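Local coordinates for endonuclease V (PDB 3GA2), which probably repairs deaminated DNA by nicking the strand at the second phosphodiester bond 3' to a deoxyinosine, with magnesium as cofactor, at residues A[71-83]-A[94-108]. The protein carries 1 engineered substitution. Sequence-based numbering, arbitrary orientation.
Sequences EVIEKVHSMGRIS and RELPLIIEAAKKLET
Ser78 points its side chain at helix 96-105: its CA is 4.9 Å from that of Ala102, and its CB is 3.8 Å from Ala102 CB, so small side chains let strand and helix axes approach to 6.7 Å at 143°. Packing is tight on both flanks, where Val76 CG2 meets Leu106 CD2 at 3.5 Å and the side chains of Ile82 and Leu98 cross at about a right angle, CD1 to CD1. Beyond the helix, Glu74 receives the chain. With CG anti to the backbone N (chi1 176°) and the chain extended, its carboxylate reaches residues 107-108: OE2 accepts Glu107 N through its syn lone pair (2.7 Å, N-H...O 167°), while OE1 takes both Thr108 N and, at 2.6 Å, Thr108 OG1. A glutamine here would turn its amide NH2 toward the N-H of Glu107 or of Thr108, which would probably lose its acceptor. The solvent side is looser: the extended Lys105 chain runs along the exposed edge, tied to the strand by NZ to His77 O (2.8 Å), and a water only weakly links Ser83 OG with Arg94 O. Strand 72-81 edges the RNase H-like sheet, pairing with strand 55-66; helix 96-105 packs on one face, with helix 128-136 behind it, whereas His77 and Met79 turn to helix 217-235 on the other.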
loop_
_atom_site.group_PDB
_atom_site.type_symbol
_atom_site.label_atom_id
_atom_site.label_comp_id
_atom_site.label_asym_id
_atom_site.label_seq_id
_atom_site.Cartn_x
_atom_site.Cartn_y
_atom_site.Cartn_z
ATOM N N GLU A 71 10.355 -16.527 2.507
ATOM C CA GLU A 71 11.731 -16.055 2.416
ATOM C C GLU A 71 11.866 -14.944 1.379
ATOM O O GLU A 71 11.136 -14.909 0.387
ATOM C CB GLU A 71 12.667 -17.220 2.075
ATOM C CG GLU A 71 12.818 -18.214 3.226
ATOM C CD GLU A 71 13.511 -19.504 2.823
ATOM O OE1 GLU A 71 14.462 -19.447 2.018
ATOM O OE2 GLU A 71 13.111 -20.575 3.329
ATOM N N VAL A 72 12.803 -14.036 1.620
ATOM C CA VAL A 72 13.037 -12.916 0.719
ATOM C C VAL A 72 13.771 -13.404 -0.524
ATOM O O VAL A 72 14.820 -14.039 -0.427
ATOM C CB VAL A 72 13.876 -11.827 1.415
ATOM C CG1 VAL A 72 14.146 -10.683 0.463
ATOM C CG2 VAL A 72 13.149 -11.338 2.652
ATOM N N ILE A 73 13.215 -13.114 -1.694
ATOM C CA ILE A 73 13.843 -13.541 -2.934
ATOM C C ILE A 73 14.372 -12.380 -3.750
ATOM O O ILE A 73 15.202 -12.567 -4.634
ATOM C CB ILE A 73 12.870 -14.366 -3.804
ATOM C CG1 ILE A 73 11.624 -13.543 -4.130
ATOM C CG2 ILE A 73 12.506 -15.644 -3.077
ATOM C CD1 ILE A 73 10.591 -14.295 -4.945
ATOM N N GLU A 74 13.894 -11.177 -3.462
ATOM C CA GLU A 74 14.353 -10.006 -4.193
ATOM C C GLU A 74 14.074 -8.705 -3.443
ATOM O O GLU A 74 13.065 -8.568 -2.748
ATOM C CB GLU A 74 13.696 -9.963 -5.585
ATOM C CG GLU A 74 14.039 -8.712 -6.398
ATOM C CD GLU A 74 13.541 -8.771 -7.834
ATOM O OE1 GLU A 74 12.377 -9.168 -8.062
ATOM O OE2 GLU A 74 14.311 -8.401 -8.743
ATOM N N LYS A 75 14.989 -7.753 -3.584
ATOM C CA LYS A 75 14.839 -6.452 -2.951
ATOM C C LYS A 75 15.307 -5.376 -3.921
ATOM O O LYS A 75 16.364 -5.501 -4.539
ATOM C CB LYS A 75 15.652 -6.372 -1.652
ATOM C CG LYS A 75 15.184 -7.335 -0.576
ATOM C CD LYS A 75 15.672 -6.933 0.807
ATOM C CE LYS A 75 17.179 -7.004 0.925
ATOM N NZ LYS A 75 17.632 -6.634 2.294
ATOM N N VAL A 76 14.499 -4.336 -4.077
ATOM C CA VAL A 76 14.840 -3.228 -4.962
ATOM C C VAL A 76 14.403 -1.945 -4.297
ATOM O O VAL A 76 13.623 -1.964 -3.347
ATOM C CB VAL A 76 14.114 -3.316 -6.331
ATOM C CG1 VAL A 76 14.586 -4.534 -7.100
ATOM C CG2 VAL A 76 12.601 -3.358 -6.119
ATOM N N HIS A 77 14.905 -0.823 -4.788
ATOM C CA HIS A 77 14.508 0.444 -4.217
ATOM C C HIS A 77 14.677 1.551 -5.236
ATOM O O HIS A 77 15.400 1.411 -6.222
ATOM C CB HIS A 77 15.320 0.752 -2.954
ATOM C CG HIS A 77 16.749 1.093 -3.221
ATOM N ND1 HIS A 77 17.147 2.337 -3.661
ATOM C CD2 HIS A 77 17.873 0.344 -3.143
ATOM C CE1 HIS A 77 18.454 2.339 -3.845
ATOM N NE2 HIS A 77 18.920 1.139 -3.539
ATOM N N SER A 78 13.980 2.646 -4.988
ATOM C CA SER A 78 14.023 3.802 -5.853
ATOM C C SER A 78 14.275 4.980 -4.921
ATOM O O SER A 78 13.789 4.992 -3.788
ATOM C CB SER A 78 12.677 3.955 -6.567
ATOM O OG SER A 78 12.745 4.938 -7.583
HETATM N N MSE A 79 15.045 5.960 -5.383
HETATM C CA MSE A 79 15.347 7.129 -4.565
HETATM C C MSE A 79 15.417 8.380 -5.430
HETATM O O MSE A 79 15.914 8.336 -6.555
HETATM C CB MSE A 79 16.670 6.912 -3.821
HETATM C CG MSE A 79 17.007 7.969 -2.775
HETATM SE SE MSE A 79 17.948 9.515 -3.480
HETATM C CE MSE A 79 19.737 8.780 -3.461
ATOM N N GLY A 80 14.901 9.488 -4.903
ATOM C CA GLY A 80 14.906 10.745 -5.632
ATOM C C GLY A 80 14.161 11.851 -4.900
ATOM O O GLY A 80 13.367 11.579 -3.999
ATOM N N ARG A 81 14.408 13.102 -5.280
ATOM C CA ARG A 81 13.739 14.231 -4.636
ATOM C C ARG A 81 12.242 14.166 -4.908
ATOM O O ARG A 81 11.811 14.117 -6.061
ATOM C CB ARG A 81 14.302 15.560 -5.157
ATOM C CG ARG A 81 13.781 16.790 -4.415
ATOM C CD ARG A 81 14.417 18.065 -4.942
ATOM N NE ARG A 81 14.005 18.358 -6.312
ATOM C CZ ARG A 81 12.777 18.731 -6.658
ATOM N NH1 ARG A 81 11.835 18.859 -5.733
ATOM N NH2 ARG A 81 12.491 18.972 -7.930
ATOM N N ILE A 82 11.452 14.159 -3.842
ATOM C CA ILE A 82 10.003 14.098 -3.973
ATOM C C ILE A 82 9.472 15.471 -4.374
ATOM O O ILE A 82 9.982 16.494 -3.918
ATOM C CB ILE A 82 9.348 13.669 -2.641
ATOM C CG1 ILE A 82 8.129 12.795 -2.923
ATOM C CG2 ILE A 82 8.940 14.890 -1.829
ATOM C CD1 ILE A 82 8.488 11.404 -3.390
ATOM N N SER A 83 8.448 15.491 -5.219
ATOM C CA SER A 83 7.860 16.745 -5.673
ATOM C C SER A 83 7.101 17.457 -4.553
ATOM O O SER A 83 6.291 16.849 -3.853
ATOM C CB SER A 83 6.914 16.487 -6.850
ATOM O OG SER A 83 5.850 15.629 -6.477
ATOM N N ARG A 94 2.408 11.885 -5.633
ATOM C CA ARG A 94 3.825 12.173 -5.472
ATOM C C ARG A 94 4.628 10.973 -4.994
ATOM O O ARG A 94 5.814 11.093 -4.692
ATOM C CB ARG A 94 4.042 13.362 -4.531
ATOM C CG ARG A 94 3.364 13.282 -3.186
ATOM C CD ARG A 94 3.798 14.464 -2.320
ATOM N NE ARG A 94 2.997 14.595 -1.107
ATOM C CZ ARG A 94 1.742 15.034 -1.081
ATOM N NH1 ARG A 94 1.136 15.390 -2.207
ATOM N NH2 ARG A 94 1.094 15.118 0.073
ATOM N N GLU A 95 3.983 9.811 -4.931
ATOM C CA GLU A 95 4.666 8.595 -4.500
ATOM C C GLU A 95 4.795 7.625 -5.663
ATOM O O GLU A 95 5.798 6.935 -5.792
ATOM C CB GLU A 95 3.894 7.914 -3.370
ATOM C CG GLU A 95 3.733 8.750 -2.123
ATOM C CD GLU A 95 3.036 7.986 -1.014
ATOM O OE1 GLU A 95 1.915 7.492 -1.247
ATOM O OE2 GLU A 95 3.610 7.885 0.090
ATOM N N LEU A 96 3.771 7.591 -6.509
ATOM C CA LEU A 96 3.741 6.699 -7.653
ATOM C C LEU A 96 5.012 6.682 -8.497
ATOM O O LEU A 96 5.511 5.610 -8.842
ATOM C CB LEU A 96 2.525 7.013 -8.522
ATOM C CG LEU A 96 1.300 6.121 -8.285
ATOM C CD1 LEU A 96 1.081 5.929 -6.795
ATOM C CD2 LEU A 96 0.068 6.748 -8.938
ATOM N N PRO A 97 5.556 7.859 -8.844
ATOM C CA PRO A 97 6.781 7.879 -9.654
ATOM C C PRO A 97 7.889 6.998 -9.064
ATOM O O PRO A 97 8.509 6.209 -9.777
ATOM C CB PRO A 97 7.144 9.365 -9.686
ATOM C CG PRO A 97 5.779 10.014 -9.705
ATOM C CD PRO A 97 5.047 9.225 -8.631
ATOM N N LEU A 98 8.129 7.121 -7.763
ATOM C CA LEU A 98 9.149 6.302 -7.116
ATOM C C LEU A 98 8.717 4.839 -7.053
ATOM O O LEU A 98 9.546 3.935 -7.168
ATOM C CB LEU A 98 9.439 6.811 -5.701
ATOM C CG LEU A 98 10.286 8.085 -5.632
ATOM C CD1 LEU A 98 10.376 8.583 -4.205
ATOM C CD2 LEU A 98 11.669 7.788 -6.189
ATOM N N ILE A 99 7.419 4.608 -6.870
ATOM C CA ILE A 99 6.893 3.248 -6.798
ATOM C C ILE A 99 7.062 2.537 -8.135
ATOM O O ILE A 99 7.511 1.388 -8.193
ATOM C CB ILE A 99 5.401 3.244 -6.415
ATOM C CG1 ILE A 99 5.228 3.923 -5.051
ATOM C CG2 ILE A 99 4.871 1.804 -6.377
ATOM C CD1 ILE A 99 3.777 4.078 -4.600
ATOM N N ILE A 100 6.714 3.234 -9.207
ATOM C CA ILE A 100 6.823 2.680 -10.546
ATOM C C ILE A 100 8.280 2.399 -10.884
ATOM O O ILE A 100 8.601 1.354 -11.443
ATOM C CB ILE A 100 6.247 3.651 -11.588
ATOM C CG1 ILE A 100 4.825 4.043 -11.194
ATOM C CG2 ILE A 100 6.267 3.006 -12.966
ATOM C CD1 ILE A 100 3.916 2.861 -10.957
ATOM N N GLU A 101 9.155 3.340 -10.546
ATOM C CA GLU A 101 10.581 3.185 -10.810
ATOM C C GLU A 101 11.131 1.918 -10.174
ATOM O O GLU A 101 11.868 1.161 -10.811
ATOM C CB GLU A 101 11.357 4.388 -10.273
ATOM C CG GLU A 101 11.825 5.345 -11.350
ATOM C CD GLU A 101 12.588 4.633 -12.447
ATOM O OE1 GLU A 101 13.547 3.895 -12.125
ATOM O OE2 GLU A 101 12.229 4.809 -13.630
ATOM N N ALA A 102 10.775 1.704 -8.911
ATOM C CA ALA A 102 11.225 0.537 -8.167
ATOM C C ALA A 102 10.666 -0.734 -8.794
ATOM O O ALA A 102 11.401 -1.689 -9.037
ATOM C CB ALA A 102 10.781 0.648 -6.702
ATOM N N ALA A 103 9.367 -0.732 -9.072
ATOM C CA ALA A 103 8.714 -1.890 -9.675
ATOM C C ALA A 103 9.380 -2.277 -10.997
ATOM O O ALA A 103 9.475 -3.461 -11.332
ATOM C CB ALA A 103 7.233 -1.597 -9.898
ATOM N N LYS A 104 9.840 -1.275 -11.741
ATOM C CA LYS A 104 10.500 -1.511 -13.024
ATOM C C LYS A 104 11.843 -2.218 -12.862
ATOM O O LYS A 104 12.358 -2.830 -13.801
ATOM C CB LYS A 104 10.668 -0.181 -13.772
ATOM C CG LYS A 104 9.321 0.438 -14.130
ATOM C CD LYS A 104 9.407 1.908 -14.490
ATOM C CE LYS A 104 9.878 2.129 -15.905
ATOM N NZ LYS A 104 9.862 3.587 -16.212
ATOM N N LYS A 105 12.400 -2.158 -11.660
ATOM C CA LYS A 105 13.677 -2.806 -11.401
ATOM C C LYS A 105 13.510 -4.280 -11.041
ATOM O O LYS A 105 14.476 -5.038 -11.061
ATOM C CB LYS A 105 14.407 -2.073 -10.275
ATOM C CG LYS A 105 14.739 -0.617 -10.587
ATOM C CD LYS A 105 15.438 0.035 -9.410
ATOM C CE LYS A 105 15.912 1.438 -9.740
ATOM N NZ LYS A 105 16.777 1.973 -8.647
ATOM N N LEU A 106 12.283 -4.683 -10.720
ATOM C CA LEU A 106 11.994 -6.066 -10.345
ATOM C C LEU A 106 12.269 -7.116 -11.424
ATOM O O LEU A 106 11.807 -6.993 -12.560
ATOM C CB LEU A 106 10.529 -6.195 -9.917
ATOM C CG LEU A 106 10.097 -5.480 -8.634
ATOM C CD1 LEU A 106 8.594 -5.636 -8.443
ATOM C CD2 LEU A 106 10.849 -6.064 -7.444
ATOM N N GLU A 107 13.013 -8.156 -11.059
ATOM C CA GLU A 107 13.293 -9.235 -11.995
ATOM C C GLU A 107 12.158 -10.245 -11.847
ATOM O O GLU A 107 11.812 -10.954 -12.793
ATOM C CB GLU A 107 14.638 -9.911 -11.696
ATOM C CG GLU A 107 15.863 -9.041 -11.969
ATOM C CD GLU A 107 17.161 -9.833 -11.951
ATOM O OE1 GLU A 107 17.355 -10.645 -11.029
ATOM O OE2 GLU A 107 17.993 -9.640 -12.857
ATOM N N THR A 108 11.576 -10.305 -10.653
ATOM C CA THR A 108 10.470 -11.222 -10.406
ATOM C C THR A 108 9.158 -10.550 -10.798
ATOM O O THR A 108 9.135 -9.376 -11.164
ATOM C CB THR A 108 10.380 -11.632 -8.929
ATOM O OG1 THR A 108 10.093 -10.481 -8.126
ATOM C CG2 THR A 108 11.691 -12.256 -8.474
HETATM O O HOH W 1 7.471 12.622 -7.144
#